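Local coordinates for protein 432aa long hypothetical deoxyribodipyrimidine photolyase (Sulfolobus tokodaii, PDB 2E0I) that probably repairs pyrimidine dimers in DNA with the energy of light, as a photolyase that binds two FAD molecules, at residues M1-I6 / V90-N96. Sequence-based numbering, arbitrary orientation.
Sequences MDCIFI and VDAIYVN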
ATOM      1  N   MET A   1      28.928  21.007   2.110  1.00 61.55           N
ATOM      2  CA  MET A   1      29.296  19.998   1.076  1.00 61.29           C
ATOM      3  C   MET A   1      28.320  20.050  -0.085  1.00 60.42           C
ATOM      4  O   MET A   1      27.297  20.736  -0.028  1.00 60.59           O
ATOM      5  CB  MET A   1      29.228  18.590   1.655  1.00 62.84           C
ATOM      6  CG  MET A   1      29.748  18.449   3.058  1.00 65.75           C
ATOM      7  SD  MET A   1      29.408  16.778   3.663  1.00 70.58           S
ATOM      8  CE  MET A   1      27.841  17.035   4.578  1.00 68.98           C
ATOM      9  N   ASP A   2      28.653  19.322  -1.145  1.00 59.23           N
ATOM     10  CA  ASP A   2      27.784  19.217  -2.308  1.00 57.85           C
ATOM     11  C   ASP A   2      27.245  17.803  -2.209  1.00 56.09           C
ATOM     12  O   ASP A   2      27.954  16.843  -2.518  1.00 56.02           O
ATOM     13  CB  ASP A   2      28.555  19.377  -3.622  1.00 59.52           C
ATOM     14  CG  ASP A   2      28.632  20.825  -4.087  1.00 62.58           C
ATOM     15  OD1 ASP A   2      27.711  21.623  -3.771  1.00 63.75           O
ATOM     16  OD2 ASP A   2      29.611  21.159  -4.789  1.00 63.82           O
ATOM     17  N   CYS A   3      26.003  17.665  -1.761  1.00 53.00           N
ATOM     18  CA  CYS A   3      25.449  16.337  -1.622  1.00 49.33           C
ATOM     19  C   CYS A   3      24.147  16.085  -2.374  1.00 45.16           C
ATOM     20  O   CYS A   3      23.539  17.009  -2.922  1.00 45.15           O
ATOM     21  CB  CYS A   3      25.306  15.999  -0.136  1.00 51.57           C
ATOM     22  SG  CYS A   3      23.960  16.816   0.773  1.00 57.38           S
ATOM     23  N   ILE A   4      23.746  14.814  -2.404  1.00 39.79           N
ATOM     24  CA  ILE A   4      22.544  14.358  -3.105  1.00 33.77           C
ATOM     25  C   ILE A   4      21.477  13.722  -2.213  1.00 29.41           C
ATOM     26  O   ILE A   4      21.782  12.974  -1.281  1.00 28.25           O
ATOM     27  CB  ILE A   4      22.918  13.312  -4.193  1.00 33.88           C
ATOM     28  CG1 ILE A   4      23.546  14.015  -5.392  1.00 34.80           C
ATOM     29  CG2 ILE A   4      21.703  12.495  -4.611  1.00 32.24           C
ATOM     30  CD1 ILE A   4      23.871  13.072  -6.525  1.00 34.88           C
ATOM     31  N   PHE A   5      20.219  14.031  -2.497  1.00 24.38           N
ATOM     32  CA  PHE A   5      19.134  13.421  -1.758  1.00 21.11           C
ATOM     33  C   PHE A   5      18.326  12.626  -2.759  1.00 20.43           C
ATOM     34  O   PHE A   5      17.910  13.163  -3.794  1.00 18.48           O
ATOM     35  CB  PHE A   5      18.202  14.431  -1.115  1.00 20.04           C
ATOM     36  CG  PHE A   5      17.045  13.781  -0.424  1.00 18.98           C
ATOM     37  CD1 PHE A   5      17.235  13.100   0.786  1.00 18.00           C
ATOM     38  CD2 PHE A   5      15.792  13.736  -1.032  1.00 17.60           C
ATOM     39  CE1 PHE A   5      16.196  12.372   1.376  1.00 16.38           C
ATOM     40  CE2 PHE A   5      14.742  13.014  -0.454  1.00 17.44           C
ATOM     41  CZ  PHE A   5      14.947  12.328   0.753  1.00 17.08           C
ATOM     42  N   ILE A   6      18.095  11.351  -2.448  1.00 19.28           N
ATOM     43  CA  ILE A   6      17.343  10.485  -3.346  1.00 19.20           C
ATOM     44  C   ILE A   6      15.933  10.207  -2.846  1.00 19.85           C
ATOM     45  O   ILE A   6      15.752   9.575  -1.798  1.00 22.46           O
ATOM     46  CB  ILE A   6      18.052   9.106  -3.557  1.00 18.86           C
ATOM     47  CG1 ILE A   6      19.464   9.302  -4.126  1.00 17.01           C
ATOM     48  CG2 ILE A   6      17.231   8.232  -4.507  1.00 15.21           C
ATOM     49  CD1 ILE A   6      20.245   8.004  -4.226  1.00 14.00           C
ATOM     50  N   VAL A  90      30.438  12.986  -5.831  1.00 46.65           N
ATOM     51  CA  VAL A  90      29.650  13.784  -4.894  1.00 44.08           C
ATOM     52  C   VAL A  90      30.165  13.523  -3.476  1.00 43.80           C
ATOM     53  O   VAL A  90      30.810  12.502  -3.227  1.00 44.51           O
ATOM     54  CB  VAL A  90      28.147  13.412  -4.989  1.00 42.78           C
ATOM     55  CG1 VAL A  90      27.851  12.194  -4.126  1.00 41.56           C
ATOM     56  CG2 VAL A  90      27.291  14.595  -4.594  1.00 41.54           C
ATOM     57  N   ASP A  91      29.879  14.431  -2.549  1.00 42.53           N
ATOM     58  CA  ASP A  91      30.342  14.299  -1.162  1.00 41.50           C
ATOM     59  C   ASP A  91      29.593  13.287  -0.321  1.00 39.96           C
ATOM     60  O   ASP A  91      30.189  12.393   0.293  1.00 39.43           O
ATOM     61  CB  ASP A  91      30.258  15.643  -0.458  1.00 44.26           C
ATOM     62  CG  ASP A  91      31.421  16.534  -0.784  1.00 47.61           C
ATOM     63  OD1 ASP A  91      31.956  16.440  -1.924  1.00 48.25           O
ATOM     64  OD2 ASP A  91      31.789  17.333   0.106  1.00 50.55           O
ATOM     65  N   ALA A  92      28.277  13.455  -0.273  1.00 37.93           N
ATOM     66  CA  ALA A  92      27.421  12.578   0.500  1.00 33.56           C
ATOM     67  C   ALA A  92      26.119  12.310  -0.243  1.00 31.59           C
ATOM     68  O   ALA A  92      25.767  13.002  -1.205  1.00 30.04           O
ATOM     69  CB  ALA A  92      27.132  13.210   1.863  1.00 33.23           C
ATOM     70  N   ILE A  93      25.416  11.281   0.214  1.00 29.69           N
ATOM     71  CA  ILE A  93      24.137  10.889  -0.356  1.00 27.72           C
ATOM     72  C   ILE A  93      23.189  10.659   0.809  1.00 26.84           C
ATOM     73  O   ILE A  93      23.499   9.890   1.722  1.00 26.91           O
ATOM     74  CB  ILE A  93      24.271   9.592  -1.179  1.00 27.34           C
ATOM     75  CG1 ILE A  93      25.010   9.883  -2.497  1.00 25.98           C
ATOM     76  CG2 ILE A  93      22.896   8.991  -1.420  1.00 26.86           C
ATOM     77  CD1 ILE A  93      25.259   8.653  -3.346  1.00 24.41           C
ATOM     78  N   TYR A  94      22.046  11.339   0.790  1.00 25.15           N
ATOM     79  CA  TYR A  94      21.072  11.192   1.863  1.00 23.77           C
ATOM     80  C   TYR A  94      19.813  10.491   1.375  1.00 22.69           C
ATOM     81  O   TYR A  94      19.414  10.657   0.229  1.00 23.64           O
ATOM     82  CB  TYR A  94      20.679  12.558   2.424  1.00 24.91           C
ATOM     83  CG  TYR A  94      21.758  13.292   3.187  1.00 26.44           C
ATOM     84  CD1 TYR A  94      22.865  13.821   2.534  1.00 26.84           C
ATOM     85  CD2 TYR A  94      21.660  13.467   4.567  1.00 27.49           C
ATOM     86  CE1 TYR A  94      23.847  14.501   3.233  1.00 29.02           C
ATOM     87  CE2 TYR A  94      22.637  14.146   5.277  1.00 29.23           C
ATOM     88  CZ  TYR A  94      23.729  14.659   4.605  1.00 29.80           C
ATOM     89  OH  TYR A  94      24.714  15.307   5.308  1.00 32.63           O
ATOM     90  N   VAL A  95      19.195   9.701   2.247  1.00 21.83           N
ATOM     91  CA  VAL A  95      17.949   9.000   1.922  1.00 21.18           C
ATOM     92  C   VAL A  95      17.211   8.629   3.191  1.00 21.26           C
ATOM     93  O   VAL A  95      17.698   8.829   4.299  1.00 20.10           O
ATOM     94  CB  VAL A  95      18.172   7.676   1.148  1.00 19.31           C
ATOM     95  CG1 VAL A  95      19.010   7.932  -0.080  1.00 21.14           C
ATOM     96  CG2 VAL A  95      18.819   6.640   2.049  1.00 18.81           C
ATOM     97  N   ASN A  96      16.022   8.082   3.010  1.00 22.03           N
ATOM     98  CA  ASN A  96      15.214   7.630   4.126  1.00 23.54           C
ATOM     99  C   ASN A  96      15.161   6.116   3.971  1.00 23.84           C
ATOM    100  O   ASN A  96      14.684   5.607   2.963  1.00 24.33           O
ATOM    101  CB  ASN A  96      13.810   8.229   4.038  1.00 24.79           C
ATOM    102  CG  ASN A  96      13.771   9.677   4.467  1.00 25.03           C
ATOM    103  OD1 ASN A  96      13.117  10.500   3.839  1.00 27.59           O
ATOM    104  ND2 ASN A  96      14.459   9.992   5.556  1.00 25.87           N
TER
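M1 meets 90-96 at two points: its CB and CG lie beside the carboxylate of D91, and its CE is modelled near the hydroxyl of Y94, though the side chain is poorly ordered. At D2 the backbone takes over: D91 N donates to D2 O over 3.1 Å, just ahead of the paired strands. C3 turns to the face that also carries A92 and Y94. Its SG, set between backbone N and carbonyl carbon (chi1 74°), lies 4.4 Å from the centroid of the Y94 ring, an oblique sulfur-aromatic contact, and the same sulfur closes a disulfide with C26. I4 is gripped twice, its N bonding to A92 O at 3.0 Å and its O accepting from Y94 N at 2.7 Å. On the other face, its CG1 packs crosswise on V90 CG2 (3.9 Å). F5, with CG anti to its backbone N (chi1 177°), brings the ring edge to Y94 CB, CD1 and CB being 3.9 Å apart. I6 N bonds to Y94 O at 3.1 Å, while I6 CD1 meets I93 CG2 at 4.0 Å. The pairing illustrates how parallel strands, here the central 2-7 and its neighbour 92-96 in the five-stranded photolyase sheet, join through backbone bonds and two apolar faces. Backbone N and O of buried I4 and Y94 are thereby paired, and the Y94 hydroxyl, bonded to E25, ties one face to the end of helix 17-25, just before C26.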